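Local coordinates for protein soluble inorganic pyrophosphatase (Toxoplasma gondii, PDB 5WRT) that probably hydrolyses inorganic pyrophosphate to phosphate with the help of bound magnesium ions, at residues 47-52 / 135-140; 51-56 / 87-92; 96-101 / 226-231; 120-125 / 154-159. All blocks are in the same frame, centred on the assembly; numbering follows the deposited sequence.

In the fold
Contacts 1 and 4 are core pairings within the same curled sheet, one antiparallel and one parallel, and both rest on backbone ladders with apolar side chains, many of them valines, on the sheet faces. Met-49 and Val-139 of contact 1 pack on Val-123, Glu-125 and Ala-159 of contact 4, which alone holds the magnesium ions. Contact 2 starts from the strand used by contact 1, sharing Val-51 and Glu-52, but joins two strand ends and the loops after them through polar bonds and borders the second subunit. Contact 3 is only partly buried; it packs a loop on helix 214-232 through aromatic faces, with no hydrogen bond between its segments, and meets contact 4 through Phe-96, Thr-99 and Leu-121.

Contact 1 of 4, residues 47-52 / 135-140; sequences FNMVVE and GVVPVK
Phe-47 and Val-139 form a reciprocal rung of an antiparallel ladder, each giving its N-H to the other's carbonyl. The bond from Phe-47 N to Val-139 O is 2.8 Å long and nearly straight (174°). Met-49 and Val-137 repeat the pattern, and Val-51 N adds a bond to Gly-135 O at 2.8 Å. CA-H...O contacts fill the non-hydrogen-bonded positions, as where Val-136 CA meets Met-49 O at 3.3 Å.

Most apolar packing is on the face that carries Phe-47, Met-49, Val-137 and Val-139. Val-139 CG1 rests on Met-49 CB at 3.9 Å. With CG1 anti to the carbonyl carbon (chi1 -58°), CG2 falls between the backbone N and carbonyl carbon, 3.3 Å from Phe-47 O. The extended Met-49 chain carries its sulfur off toward Val-123 and Glu-125.

The reverse face is partly polar. Asn-48 OD1 lies 3.9 Å from Pro-138 CG and also meets Val-136 CG1, while ND2 makes a weak hydrogen bond to Pro-34 O. Val-50 CG2 and Val-136 CG2 also pair there.

The two short segments run 133° apart, in keeping with the curled, OB-like barrel of family I pyrophosphatases; strand 47-53 also bears Glu-52, a known magnesium ligand, with no ion bound to it here.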
loop_
_atom_site.group_PDB
_atom_site.type_symbol
_atom_site.label_atom_id
_atom_site.label_comp_id
_atom_site.label_asym_id
_atom_site.label_seq_id
_atom_site.Cartn_x
_atom_site.Cartn_y
_atom_site.Cartn_z
ATOM N N PHE A 47 25.899 -1.617 -7.347
ATOM C CA PHE A 47 25.319 -0.740 -8.350
ATOM C C PHE A 47 25.011 0.586 -7.675
ATOM O O PHE A 47 24.614 0.613 -6.506
ATOM C CB PHE A 47 24.022 -1.303 -8.951
ATOM C CG PHE A 47 24.152 -2.682 -9.536
ATOM C CD1 PHE A 47 24.195 -3.797 -8.718
ATOM C CD2 PHE A 47 24.203 -2.861 -10.910
ATOM C CE1 PHE A 47 24.298 -5.065 -9.257
ATOM C CE2 PHE A 47 24.307 -4.125 -11.454
ATOM C CZ PHE A 47 24.354 -5.229 -10.627
ATOM N N ASN A 48 25.181 1.682 -8.401
ATOM C CA ASN A 48 24.783 2.973 -7.863
ATOM C C ASN A 48 23.292 3.184 -8.074
ATOM O O ASN A 48 22.736 2.819 -9.113
ATOM C CB ASN A 48 25.585 4.109 -8.499
ATOM C CG ASN A 48 26.763 4.537 -7.642
ATOM O OD1 ASN A 48 26.709 4.469 -6.413
ATOM N ND2 ASN A 48 27.826 4.998 -8.287
ATOM N N MET A 49 22.645 3.758 -7.067
ATOM C CA MET A 49 21.226 4.069 -7.116
ATOM C C MET A 49 21.045 5.566 -6.937
ATOM O O MET A 49 21.570 6.147 -5.982
ATOM C CB MET A 49 20.458 3.309 -6.031
ATOM C CG MET A 49 19.110 3.924 -5.680
ATOM S SD MET A 49 18.303 3.081 -4.304
ATOM C CE MET A 49 16.667 3.813 -4.364
ATOM N N VAL A 50 20.316 6.185 -7.858
ATOM C CA VAL A 50 19.931 7.584 -7.728
ATOM C C VAL A 50 18.584 7.607 -7.018
ATOM O O VAL A 50 17.575 7.149 -7.563
ATOM C CB VAL A 50 19.861 8.285 -9.091
ATOM C CG1 VAL A 50 19.308 9.697 -8.936
ATOM C CG2 VAL A 50 21.237 8.316 -9.742
ATOM N N VAL A 51 18.568 8.131 -5.798
ATOM C CA VAL A 51 17.347 8.171 -5.001
ATOM C C VAL A 51 16.480 9.313 -5.510
ATOM O O VAL A 51 16.890 10.478 -5.479
ATOM C CB VAL A 51 17.666 8.337 -3.509
ATOM C CG1 VAL A 51 16.382 8.390 -2.694
ATOM C CG2 VAL A 51 18.568 7.210 -3.033
ATOM N N GLU A 52 15.277 8.982 -5.976
ATOM C CA GLU A 52 14.307 9.979 -6.411
ATOM C C GLU A 52 13.231 10.231 -5.363
ATOM O O GLU A 52 12.927 11.387 -5.051
ATOM C CB GLU A 52 13.657 9.549 -7.733
ATOM C CG GLU A 52 14.613 9.488 -8.917
ATOM C CD GLU A 52 13.979 8.872 -10.154
ATOM O OE1 GLU A 52 13.098 7.999 -10.007
ATOM O OE2 GLU A 52 14.362 9.263 -11.277
ATOM N N GLY A 135 20.149 11.702 -3.614
ATOM C CA GLY A 135 21.240 10.912 -3.076
ATOM C C GLY A 135 21.676 9.821 -4.035
ATOM O O GLY A 135 20.878 9.267 -4.794
ATOM N N VAL A 136 22.970 9.514 -4.001
ATOM C CA VAL A 136 23.555 8.447 -4.803
ATOM C C VAL A 136 24.216 7.470 -3.843
ATOM O O VAL A 136 25.191 7.821 -3.163
ATOM C CB VAL A 136 24.565 8.984 -5.827
ATOM C CG1 VAL A 136 25.054 7.862 -6.732
ATOM C CG2 VAL A 136 23.939 10.100 -6.638
ATOM N N VAL A 137 23.694 6.248 -3.782
ATOM C CA VAL A 137 24.198 5.253 -2.840
ATOM C C VAL A 137 24.522 3.956 -3.572
ATOM O O VAL A 137 23.764 3.529 -4.455
ATOM C CB VAL A 137 23.197 5.008 -1.698
ATOM C CG1 VAL A 137 23.042 6.260 -0.851
ATOM C CG2 VAL A 137 21.849 4.570 -2.246
ATOM N N PRO A 138 25.642 3.307 -3.253
ATOM C CA PRO A 138 25.904 1.974 -3.810
ATOM C C PRO A 138 25.025 0.938 -3.128
ATOM O O PRO A 138 24.907 0.913 -1.901
ATOM C CB PRO A 138 27.392 1.741 -3.507
ATOM C CG PRO A 138 27.926 3.069 -3.033
ATOM C CD PRO A 138 26.765 3.795 -2.441
ATOM N N VAL A 139 24.410 0.076 -3.932
ATOM C CA VAL A 139 23.480 -0.921 -3.422
ATOM C C VAL A 139 23.869 -2.291 -3.954
ATOM O O VAL A 139 24.461 -2.422 -5.030
ATOM C CB VAL A 139 22.015 -0.594 -3.799
ATOM C CG1 VAL A 139 21.616 0.774 -3.269
ATOM C CG2 VAL A 139 21.820 -0.669 -5.309
ATOM N N LYS A 140 23.530 -3.319 -3.182
ATOM C CA LYS A 140 23.633 -4.701 -3.624
ATOM C C LYS A 140 22.247 -5.183 -4.023
ATOM O O LYS A 140 21.291 -5.054 -3.250
ATOM C CB LYS A 140 24.221 -5.592 -2.530
ATOM C CG LYS A 140 24.170 -7.077 -2.847
ATOM C CD LYS A 140 24.977 -7.885 -1.844
ATOM C CE LYS A 140 24.682 -7.457 -0.417
ATOM N NZ LYS A 140 25.313 -8.370 0.576
#

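Contact 2 of 4, residues 51-56 / 87-92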
loop_
_atom_site.group_PDB
_atom_site.type_symbol
_atom_site.label_atom_id
_atom_site.label_comp_id
_atom_site.label_asym_id
_atom_site.label_seq_id
_atom_site.Cartn_x
_atom_site.Cartn_y
_atom_site.Cartn_z
ATOM N N VAL A 51 18.568 8.131 -5.798
ATOM C CA VAL A 51 17.347 8.171 -5.001
ATOM C C VAL A 51 16.480 9.313 -5.510
ATOM O O VAL A 51 16.890 10.478 -5.479
ATOM C CB VAL A 51 17.666 8.337 -3.509
ATOM C CG1 VAL A 51 16.382 8.390 -2.694
ATOM C CG2 VAL A 51 18.568 7.210 -3.033
ATOM N N GLU A 52 15.277 8.982 -5.976
ATOM C CA GLU A 52 14.307 9.979 -6.411
ATOM C C GLU A 52 13.231 10.231 -5.363
ATOM O O GLU A 52 12.927 11.387 -5.051
ATOM C CB GLU A 52 13.657 9.549 -7.733
ATOM C CG GLU A 52 14.613 9.488 -8.917
ATOM C CD GLU A 52 13.979 8.872 -10.154
ATOM O OE1 GLU A 52 13.098 7.999 -10.007
ATOM O OE2 GLU A 52 14.362 9.263 -11.277
ATOM N N ILE A 53 12.653 9.172 -4.808
ATOM C CA ILE A 53 11.574 9.303 -3.832
ATOM C C ILE A 53 12.039 8.727 -2.500
ATOM O O ILE A 53 12.247 7.511 -2.388
ATOM C CB ILE A 53 10.292 8.616 -4.328
ATOM C CG1 ILE A 53 9.752 9.343 -5.562
ATOM C CG2 ILE A 53 9.248 8.572 -3.223
ATOM C CD1 ILE A 53 8.616 8.626 -6.246
ATOM N N PRO A 54 12.213 9.557 -1.476
ATOM C CA PRO A 54 12.688 9.048 -0.186
ATOM C C PRO A 54 11.655 8.169 0.494
ATOM O O PRO A 54 10.449 8.284 0.260
ATOM C CB PRO A 54 12.937 10.322 0.632
ATOM C CG PRO A 54 13.063 11.404 -0.373
ATOM C CD PRO A 54 12.141 11.025 -1.490
ATOM N N LYS A 55 12.159 7.274 1.340
ATOM C CA LYS A 55 11.315 6.457 2.200
ATOM C C LYS A 55 10.320 7.326 2.961
ATOM O O LYS A 55 10.683 8.367 3.517
ATOM C CB LYS A 55 12.202 5.673 3.172
ATOM C CG LYS A 55 11.475 4.913 4.269
ATOM C CD LYS A 55 12.483 4.331 5.260
ATOM C CE LYS A 55 11.934 3.110 5.983
ATOM N NZ LYS A 55 11.966 1.888 5.126
ATOM N N ASN A 56 9.053 6.904 2.946
ATOM C CA ASN A 56 7.964 7.534 3.694
ATOM C C ASN A 56 7.547 8.885 3.112
ATOM O O ASN A 56 7.170 9.795 3.852
ATOM C CB ASN A 56 8.313 7.677 5.181
ATOM C CG ASN A 56 8.227 6.360 5.924
ATOM O OD1 ASN A 56 7.476 5.465 5.537
ATOM N ND2 ASN A 56 9.000 6.231 6.996
ATOM N N SER A 87 -0.648 6.885 -2.473
ATOM C CA SER A 87 -0.229 6.295 -1.214
ATOM C C SER A 87 1.234 6.621 -0.955
ATOM O O SER A 87 2.010 6.859 -1.886
ATOM C CB SER A 87 -0.434 4.778 -1.218
ATOM O OG SER A 87 -1.813 4.458 -1.156
ATOM N N THR A 88 1.599 6.646 0.324
ATOM C CA THR A 88 2.988 6.864 0.699
ATOM C C THR A 88 3.827 5.632 0.379
ATOM O O THR A 88 3.423 4.495 0.645
ATOM C CB THR A 88 3.089 7.204 2.189
ATOM O OG1 THR A 88 2.440 8.457 2.442
ATOM C CG2 THR A 88 4.538 7.301 2.626
ATOM N N LEU A 89 4.998 5.864 -0.212
ATOM C CA LEU A 89 5.957 4.796 -0.460
ATOM C C LEU A 89 6.802 4.574 0.789
ATOM O O LEU A 89 7.371 5.523 1.337
ATOM C CB LEU A 89 6.843 5.151 -1.654
ATOM C CG LEU A 89 7.600 4.028 -2.364
ATOM C CD1 LEU A 89 6.754 2.771 -2.474
ATOM C CD2 LEU A 89 8.024 4.500 -3.742
ATOM N N TYR A 90 6.887 3.323 1.235
ATOM C CA TYR A 90 7.520 2.997 2.507
ATOM C C TYR A 90 8.989 2.624 2.365
ATOM O O TYR A 90 9.581 2.119 3.324
ATOM C CB TYR A 90 6.768 1.854 3.194
ATOM C CG TYR A 90 5.282 2.090 3.301
ATOM C CD1 TYR A 90 4.779 3.113 4.093
ATOM C CD2 TYR A 90 4.379 1.289 2.611
ATOM C CE1 TYR A 90 3.423 3.337 4.194
ATOM C CE2 TYR A 90 3.018 1.504 2.706
ATOM C CZ TYR A 90 2.546 2.530 3.501
ATOM O OH TYR A 90 1.195 2.753 3.603
ATOM N N TRP A 91 9.587 2.851 1.199
ATOM C CA TRP A 91 10.981 2.509 0.968
ATOM C C TRP A 91 11.609 3.548 0.053
ATOM O O TRP A 91 10.924 4.174 -0.760
ATOM C CB TRP A 91 11.120 1.107 0.355
ATOM C CG TRP A 91 10.354 0.056 1.102
ATOM C CD1 TRP A 91 10.811 -0.717 2.130
ATOM C CD2 TRP A 91 8.987 -0.323 0.893
ATOM N NE1 TRP A 91 9.817 -1.556 2.570
ATOM C CE2 TRP A 91 8.687 -1.335 1.826
ATOM C CE3 TRP A 91 7.990 0.093 0.005
ATOM C CZ2 TRP A 91 7.432 -1.938 1.896
ATOM C CZ3 TRP A 91 6.745 -0.507 0.077
ATOM C CH2 TRP A 91 6.477 -1.512 1.014
ATOM N N ASN A 92 12.918 3.739 0.206
ATOM C CA ASN A 92 13.653 4.591 -0.719
ATOM C C ASN A 92 13.540 4.035 -2.132
ATOM O O ASN A 92 13.683 2.830 -2.357
ATOM C CB ASN A 92 15.118 4.697 -0.301
ATOM C CG ASN A 92 15.281 5.223 1.109
ATOM O OD1 ASN A 92 15.024 6.396 1.379
ATOM N ND2 ASN A 92 15.703 4.354 2.020
HETATM O O HOH W 1 13.768 1.691 2.686
#
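Asn-56 OD1 comes in at the edge of the Tyr-90 ring, 3.9 Å from CD1, with the amide and ring planes 76° apart; this buried oxygen has no polar partner in the model. One face of the same ring is covered by Thr-88 O, centred over it, and Trp-91 CH2 also lies at its edge. The Trp-91 indole in turn takes Tyr-90 CB on one face and Leu-89 CD1 at its edge. Beyond these rings lies the second subunit: Tyr-90 OH bonds to its Ser-87, and Trp-91 meets its Trp-193 edge to face.

Strand 47-53 leaves the sheet through a classic beta bulge, Glu-52 and Ile-53 both facing Tyr-93, and the chain that follows is held by polar bonds to 87-92. Asn-56 N reaches Leu-89 O at 2.7 Å, although the bond is bent (136°). Lys-55 N gives its hydrogen to Asn-92 OD1 at 3.0 Å from above the amide plane, and Leu-131 N is a second partner of that oxygen. The Lys-55 chain, extended until it bends at chi4 (77°), passes alongside the Tyr-90 carbonyl, and NZ bonds to Tyr-90 O at 3.0 Å. Water 1 accepts another bond from Lys-55 NZ, and Thr-88 CG2 presses on Asn-56 C at 3.4 Å.

Contact 3 of 4, residues 96-101 / 226-231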
loop_
_atom_site.group_PDB
_atom_site.type_symbol
_atom_site.label_atom_id
_atom_site.label_comp_id
_atom_site.label_asym_id
_atom_site.label_seq_id
_atom_site.Cartn_x
_atom_site.Cartn_y
_atom_site.Cartn_z
ATOM N N PHE A 96 18.487 3.265 -11.625
ATOM C CA PHE A 96 19.883 2.980 -11.928
ATOM C C PHE A 96 20.377 3.936 -13.007
ATOM O O PHE A 96 19.713 4.084 -14.040
ATOM C CB PHE A 96 20.053 1.545 -12.408
ATOM C CG PHE A 96 19.783 0.509 -11.353
ATOM C CD1 PHE A 96 20.642 0.350 -10.280
ATOM C CD2 PHE A 96 18.669 -0.312 -11.442
ATOM C CE1 PHE A 96 20.395 -0.608 -9.311
ATOM C CE2 PHE A 96 18.415 -1.270 -10.478
ATOM C CZ PHE A 96 19.281 -1.419 -9.410
ATOM N N PRO A 97 21.513 4.603 -12.806
ATOM C CA PRO A 97 22.074 5.432 -13.878
ATOM C C PRO A 97 22.477 4.584 -15.074
ATOM O O PRO A 97 22.763 3.390 -14.947
ATOM C CB PRO A 97 23.298 6.090 -13.226
ATOM C CG PRO A 97 23.139 5.879 -11.757
ATOM C CD PRO A 97 22.347 4.624 -11.595
ATOM N N GLN A 98 22.485 5.220 -16.246
ATOM C CA GLN A 98 22.966 4.596 -17.478
ATOM C C GLN A 98 22.214 3.303 -17.777
ATOM O O GLN A 98 22.789 2.314 -18.234
ATOM C CB GLN A 98 24.476 4.356 -17.416
ATOM C CG GLN A 98 25.267 5.630 -17.152
ATOM C CD GLN A 98 26.754 5.389 -16.995
ATOM O OE1 GLN A 98 27.195 4.260 -16.783
ATOM N NE2 GLN A 98 27.536 6.456 -17.095
ATOM N N THR A 99 20.914 3.311 -17.500
ATOM C CA THR A 99 20.028 2.215 -17.853
ATOM C C THR A 99 18.826 2.776 -18.595
ATOM O O THR A 99 18.412 3.916 -18.369
ATOM C CB THR A 99 19.554 1.431 -16.618
ATOM O OG1 THR A 99 18.861 2.313 -15.724
ATOM C CG2 THR A 99 20.734 0.795 -15.898
ATOM N N TRP A 100 18.268 1.959 -19.481
ATOM C CA TRP A 100 17.100 2.359 -20.254
ATOM C C TRP A 100 16.324 1.102 -20.600
ATOM O O TRP A 100 16.873 0.187 -21.217
ATOM C CB TRP A 100 17.497 3.115 -21.523
ATOM C CG TRP A 100 16.321 3.599 -22.322
ATOM C CD1 TRP A 100 15.254 4.315 -21.861
ATOM C CD2 TRP A 100 16.094 3.400 -23.722
ATOM N NE1 TRP A 100 14.379 4.575 -22.888
ATOM C CE2 TRP A 100 14.871 4.024 -24.041
ATOM C CE3 TRP A 100 16.806 2.754 -24.737
ATOM C CZ2 TRP A 100 14.347 4.023 -25.332
ATOM C CZ3 TRP A 100 16.287 2.759 -26.018
ATOM C CH2 TRP A 100 15.067 3.384 -26.304
ATOM N N GLU A 101 15.058 1.048 -20.192
ATOM C CA GLU A 101 14.217 -0.101 -20.509
ATOM C C GLU A 101 13.649 0.108 -21.909
ATOM O O GLU A 101 12.505 0.524 -22.108
ATOM C CB GLU A 101 13.135 -0.301 -19.459
ATOM C CG GLU A 101 13.686 -0.848 -18.154
ATOM C CD GLU A 101 13.842 -2.356 -18.186
ATOM O OE1 GLU A 101 12.850 -3.074 -17.938
ATOM O OE2 GLU A 101 14.965 -2.823 -18.475
ATOM N N GLU A 226 22.854 -2.298 -21.189
ATOM C CA GLU A 226 23.267 -2.440 -22.582
ATOM C C GLU A 226 22.340 -1.676 -23.518
ATOM O O GLU A 226 22.790 -1.129 -24.532
ATOM C CB GLU A 226 23.318 -3.918 -22.966
ATOM C CG GLU A 226 24.466 -4.685 -22.331
ATOM N N HIS A 227 21.040 -1.642 -23.211
ATOM C CA HIS A 227 20.118 -0.809 -23.978
ATOM C C HIS A 227 20.564 0.649 -23.978
ATOM O O HIS A 227 20.555 1.313 -25.021
ATOM C CB HIS A 227 18.703 -0.915 -23.409
ATOM C CG HIS A 227 18.050 -2.246 -23.618
ATOM N ND1 HIS A 227 18.203 -2.980 -24.774
ATOM C CD2 HIS A 227 17.227 -2.966 -22.820
ATOM C CE1 HIS A 227 17.507 -4.100 -24.677
ATOM N NE2 HIS A 227 16.906 -4.116 -23.500
ATOM N N TYR A 228 20.956 1.163 -22.810
ATOM C CA TYR A 228 21.427 2.541 -22.724
ATOM C C TYR A 228 22.707 2.732 -23.529
ATOM O O TYR A 228 22.821 3.670 -24.327
ATOM C CB TYR A 228 21.646 2.934 -21.262
ATOM C CG TYR A 228 22.225 4.323 -21.093
ATOM C CD1 TYR A 228 21.397 5.435 -21.064
ATOM C CD2 TYR A 228 23.596 4.524 -20.980
ATOM C CE1 TYR A 228 21.912 6.707 -20.918
ATOM C CE2 TYR A 228 24.120 5.795 -20.837
ATOM C CZ TYR A 228 23.273 6.882 -20.806
ATOM O OH TYR A 228 23.782 8.151 -20.663
ATOM N N LEU A 229 23.689 1.850 -23.320
ATOM C CA LEU A 229 24.970 1.969 -24.009
ATOM C C LEU A 229 24.805 1.893 -25.522
ATOM O O LEU A 229 25.534 2.559 -26.266
ATOM C CB LEU A 229 25.930 0.888 -23.517
ATOM C CG LEU A 229 26.421 1.050 -22.078
ATOM C CD1 LEU A 229 27.369 -0.081 -21.702
ATOM C CD2 LEU A 229 27.086 2.408 -21.887
ATOM N N ARG A 230 23.858 1.078 -25.998
ATOM C CA ARG A 230 23.627 0.983 -27.436
ATOM C C ARG A 230 23.174 2.318 -28.016
ATOM O O ARG A 230 23.480 2.625 -29.174
ATOM C CB ARG A 230 22.600 -0.111 -27.732
ATOM C CG ARG A 230 22.432 -0.417 -29.213
ATOM C CD ARG A 230 23.769 -0.788 -29.845
ATOM N NE ARG A 230 23.694 -0.876 -31.302
ATOM C CZ ARG A 230 23.768 0.169 -32.122
ATOM N NH1 ARG A 230 23.913 1.394 -31.632
ATOM N NH2 ARG A 230 23.692 -0.010 -33.433
ATOM N N LEU A 231 22.452 3.121 -27.230
ATOM C CA LEU A 231 22.052 4.449 -27.680
ATOM C C LEU A 231 23.253 5.357 -27.900
ATOM O O LEU A 231 23.156 6.330 -28.656
ATOM C CB LEU A 231 21.103 5.091 -26.669
ATOM C CG LEU A 231 19.665 4.577 -26.622
ATOM C CD1 LEU A 231 18.855 5.391 -25.626
ATOM C CD2 LEU A 231 19.029 4.622 -28.004
#
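His-227 leads the helix side of the contact, setting its CB 3.1 Å from Trp-100 O, a tight approach. The same carbonyl oxygen lies at the edge of the imidazole, near its plane.

Tyr-228 follows and has the larger share. A chi1 of 176° swings the ring away from the backbone N and against the backbone of Gln-98, whose CA sits over the centre of one face, 3.6 Å from the centroid, as a CH-pi contact. Gln-98 CB continues above the rim of the ring, 3.7 Å from Tyr-228 CD2, and the amide at its end lies almost parallel to the phenol, 14° apart. Tyr-228 OH bonds to His-31 ND1 and Gln-98 NE2 to His-31 O, with a weak bond from Leu-35 N to Gln-98 OE1. Tyr-228 CB also packs on Trp-100 CB at 4.2 Å.

One turn further on, Leu-231 crosses the indole of Trp-100 at about a right angle. Its CD1 lies over the six-membered ring, offset toward the rim and 3.5 Å from Trp-100 CE3, while the indole NE1 donates to Gly-118 O.

No hydrogen bond links the two segments directly, but Gln-98 O bonds to His-225 ND1, two residues before His-227 in the helix. Loop 96-101, which connects strand 92-95 to the metal-bearing strand 115-125, is thus packed through aromatic faces on the C-terminal helix 214-232 that flanks the pyrophosphatase barrel.

Contact 4 of 4, residues 120-125 / 154-159; sequences PLDVVE and DWKVLA. With MG (magnesium ion), chain C; MG (magnesium ion), chain D.
Asp-122 OD2 is gripped from two directions: it binds the magnesium ion of chain C at 2.0 Å, and it takes a salt-bridge hydrogen bond of 2.7 Å from Lys-156 NZ. The ammonium lies 48° out of the carboxylate plane, the two side chains running side by side and pointing the same way. Asp-122 OD1 binds the magnesium ion of chain D at 2.1 Å, which makes this carboxylate a bridge between the ions. Asp-154 OD1 joins the first ion, and Asp-117 and three waters complete its shell. Lys-156 NZ also bonds to Asp-154 OD2 at 2.8 Å and to Tyr-93 OH, so that one lysine ties together two metal ligands.

This metal site sits at one end of a parallel strand pair, 115-125 with 152-161, in the barrel of family I pyrophosphatases. Val-124 N bonds to Val-157 O at 2.6 Å, almost straight (173°), and Val-124 O accepts from Ala-159 N. Water 2, a ligand of the first ion, donates to Trp-155 O at 2.7 Å. On the face opposite Asp-122 and Lys-156, Val-123 CG2 rests on Ala-159 CB at 3.8 Å. Nearer the ions, Leu-121 CD2 meets Val-157 CG2 and its CD1 packs on Trp-155 CB.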
loop_
_atom_site.group_PDB
_atom_site.type_symbol
_atom_site.label_atom_id
_atom_site.label_comp_id
_atom_site.label_asym_id
_atom_site.label_seq_id
_atom_site.Cartn_x
_atom_site.Cartn_y
_atom_site.Cartn_z
ATOM N N PRO A 120 14.485 4.807 -17.245
ATOM C CA PRO A 120 15.573 4.150 -16.509
ATOM C C PRO A 120 15.028 3.104 -15.548
ATOM O O PRO A 120 13.937 3.249 -14.992
ATOM C CB PRO A 120 16.246 5.304 -15.757
ATOM C CG PRO A 120 15.931 6.512 -16.561
ATOM C CD PRO A 120 14.584 6.279 -17.179
ATOM N N LEU A 121 15.816 2.048 -15.342
ATOM C CA LEU A 121 15.365 0.909 -14.553
ATOM C C LEU A 121 15.126 1.313 -13.101
ATOM O O LEU A 121 15.973 1.958 -12.479
ATOM C CB LEU A 121 16.395 -0.217 -14.626
ATOM C CG LEU A 121 16.045 -1.505 -13.881
ATOM C CD1 LEU A 121 14.746 -2.090 -14.409
ATOM C CD2 LEU A 121 17.176 -2.511 -14.005
ATOM N N ASP A 122 13.973 0.917 -12.564
ATOM C CA ASP A 122 13.574 1.294 -11.214
ATOM C C ASP A 122 14.183 0.355 -10.180
ATOM O O ASP A 122 14.367 -0.840 -10.426
ATOM C CB ASP A 122 12.050 1.275 -11.084
ATOM C CG ASP A 122 11.364 2.171 -12.094
ATOM O OD1 ASP A 122 11.825 3.315 -12.291
ATOM O OD2 ASP A 122 10.363 1.729 -12.695
ATOM N N VAL A 123 14.487 0.906 -9.006
ATOM C CA VAL A 123 15.061 0.136 -7.907
ATOM C C VAL A 123 14.424 0.583 -6.595
ATOM O O VAL A 123 14.230 1.780 -6.358
ATOM C CB VAL A 123 16.601 0.276 -7.851
ATOM C CG1 VAL A 123 17.018 1.740 -7.817
ATOM C CG2 VAL A 123 17.169 -0.479 -6.655
ATOM N N VAL A 124 14.085 -0.389 -5.751
ATOM C CA VAL A 124 13.583 -0.144 -4.404
ATOM C C VAL A 124 14.684 -0.524 -3.422
ATOM O O VAL A 124 15.184 -1.655 -3.449
ATOM C CB VAL A 124 12.296 -0.936 -4.123
ATOM C CG1 VAL A 124 11.686 -0.507 -2.802
ATOM C CG2 VAL A 124 11.297 -0.751 -5.255
ATOM N N GLU A 125 15.060 0.415 -2.559
ATOM C CA GLU A 125 16.057 0.173 -1.525
ATOM C C GLU A 125 15.336 -0.055 -0.204
ATOM O O GLU A 125 14.509 0.766 0.207
ATOM C CB GLU A 125 17.029 1.348 -1.416
ATOM C CG GLU A 125 18.342 1.024 -0.719
ATOM C CD GLU A 125 18.226 1.038 0.792
ATOM O OE1 GLU A 125 17.593 1.969 1.334
ATOM O OE2 GLU A 125 18.771 0.118 1.440
ATOM N N ASP A 154 7.482 -3.362 -16.191
ATOM C CA ASP A 154 7.996 -2.335 -15.286
ATOM C C ASP A 154 8.656 -3.034 -14.101
ATOM O O ASP A 154 8.042 -3.218 -13.047
ATOM C CB ASP A 154 6.862 -1.390 -14.851
ATOM C CG ASP A 154 7.353 -0.240 -13.994
ATOM O OD1 ASP A 154 8.575 0.008 -13.962
ATOM O OD2 ASP A 154 6.511 0.422 -13.356
ATOM N N TRP A 155 9.915 -3.427 -14.288
ATOM C CA TRP A 155 10.663 -4.101 -13.234
ATOM C C TRP A 155 10.793 -3.211 -12.006
ATOM O O TRP A 155 10.995 -1.998 -12.111
ATOM C CB TRP A 155 12.061 -4.481 -13.723
ATOM C CG TRP A 155 12.121 -5.604 -14.705
ATOM C CD1 TRP A 155 12.283 -5.500 -16.053
ATOM C CD2 TRP A 155 12.048 -7.006 -14.415
ATOM N NE1 TRP A 155 12.309 -6.748 -16.624
ATOM C CE2 TRP A 155 12.164 -7.690 -15.640
ATOM C CE3 TRP A 155 11.892 -7.748 -13.240
ATOM C CZ2 TRP A 155 12.129 -9.081 -15.726
ATOM C CZ3 TRP A 155 11.858 -9.130 -13.327
ATOM C CH2 TRP A 155 11.974 -9.780 -14.562
ATOM N N LYS A 156 10.687 -3.825 -10.833
ATOM C CA LYS A 156 11.035 -3.185 -9.569
ATOM C C LYS A 156 12.152 -4.019 -8.949
ATOM O O LYS A 156 11.893 -5.052 -8.324
ATOM C CB LYS A 156 9.826 -3.072 -8.644
ATOM C CG LYS A 156 8.631 -2.371 -9.273
ATOM C CD LYS A 156 8.994 -0.964 -9.720
ATOM C CE LYS A 156 7.804 -0.262 -10.358
ATOM N NZ LYS A 156 8.213 0.897 -11.202
ATOM N N VAL A 157 13.391 -3.584 -9.145
ATOM C CA VAL A 157 14.540 -4.276 -8.573
ATOM C C VAL A 157 14.617 -3.956 -7.088
ATOM O O VAL A 157 14.448 -2.803 -6.674
ATOM C CB VAL A 157 15.834 -3.867 -9.302
ATOM C CG1 VAL A 157 17.049 -4.534 -8.667
ATOM C CG2 VAL A 157 15.745 -4.205 -10.782
ATOM N N LEU A 158 14.874 -4.978 -6.276
ATOM C CA LEU A 158 15.035 -4.807 -4.841
ATOM C C LEU A 158 16.516 -4.838 -4.495
ATOM O O LEU A 158 17.261 -5.688 -4.991
ATOM C CB LEU A 158 14.289 -5.894 -4.064
ATOM C CG LEU A 158 12.915 -6.303 -4.601
ATOM C CD1 LEU A 158 12.398 -7.532 -3.870
ATOM C CD2 LEU A 158 11.920 -5.155 -4.494
ATOM N N ALA A 159 16.939 -3.911 -3.638
ATOM C CA ALA A 159 18.354 -3.760 -3.340
ATOM C C ALA A 159 18.524 -3.306 -1.898
ATOM O O ALA A 159 17.576 -2.849 -1.254
ATOM C CB ALA A 159 19.023 -2.769 -4.299
HETATM MG MG MG C . 10.034 1.212 -14.605
HETATM MG MG MG D . 11.388 5.399 -12.397
HETATM O O HOH W 2 11.498 -0.597 -14.344
HETATM O O HOH W 3 8.653 2.784 -14.672
HETATM O O HOH W 4 11.888 2.275 -15.201
HETATM O O HOH W 5 11.019 7.440 -12.378
HETATM O O HOH W 6 10.149 5.000 -13.950
HETATM O O HOH W 7 9.431 4.883 -11.452
#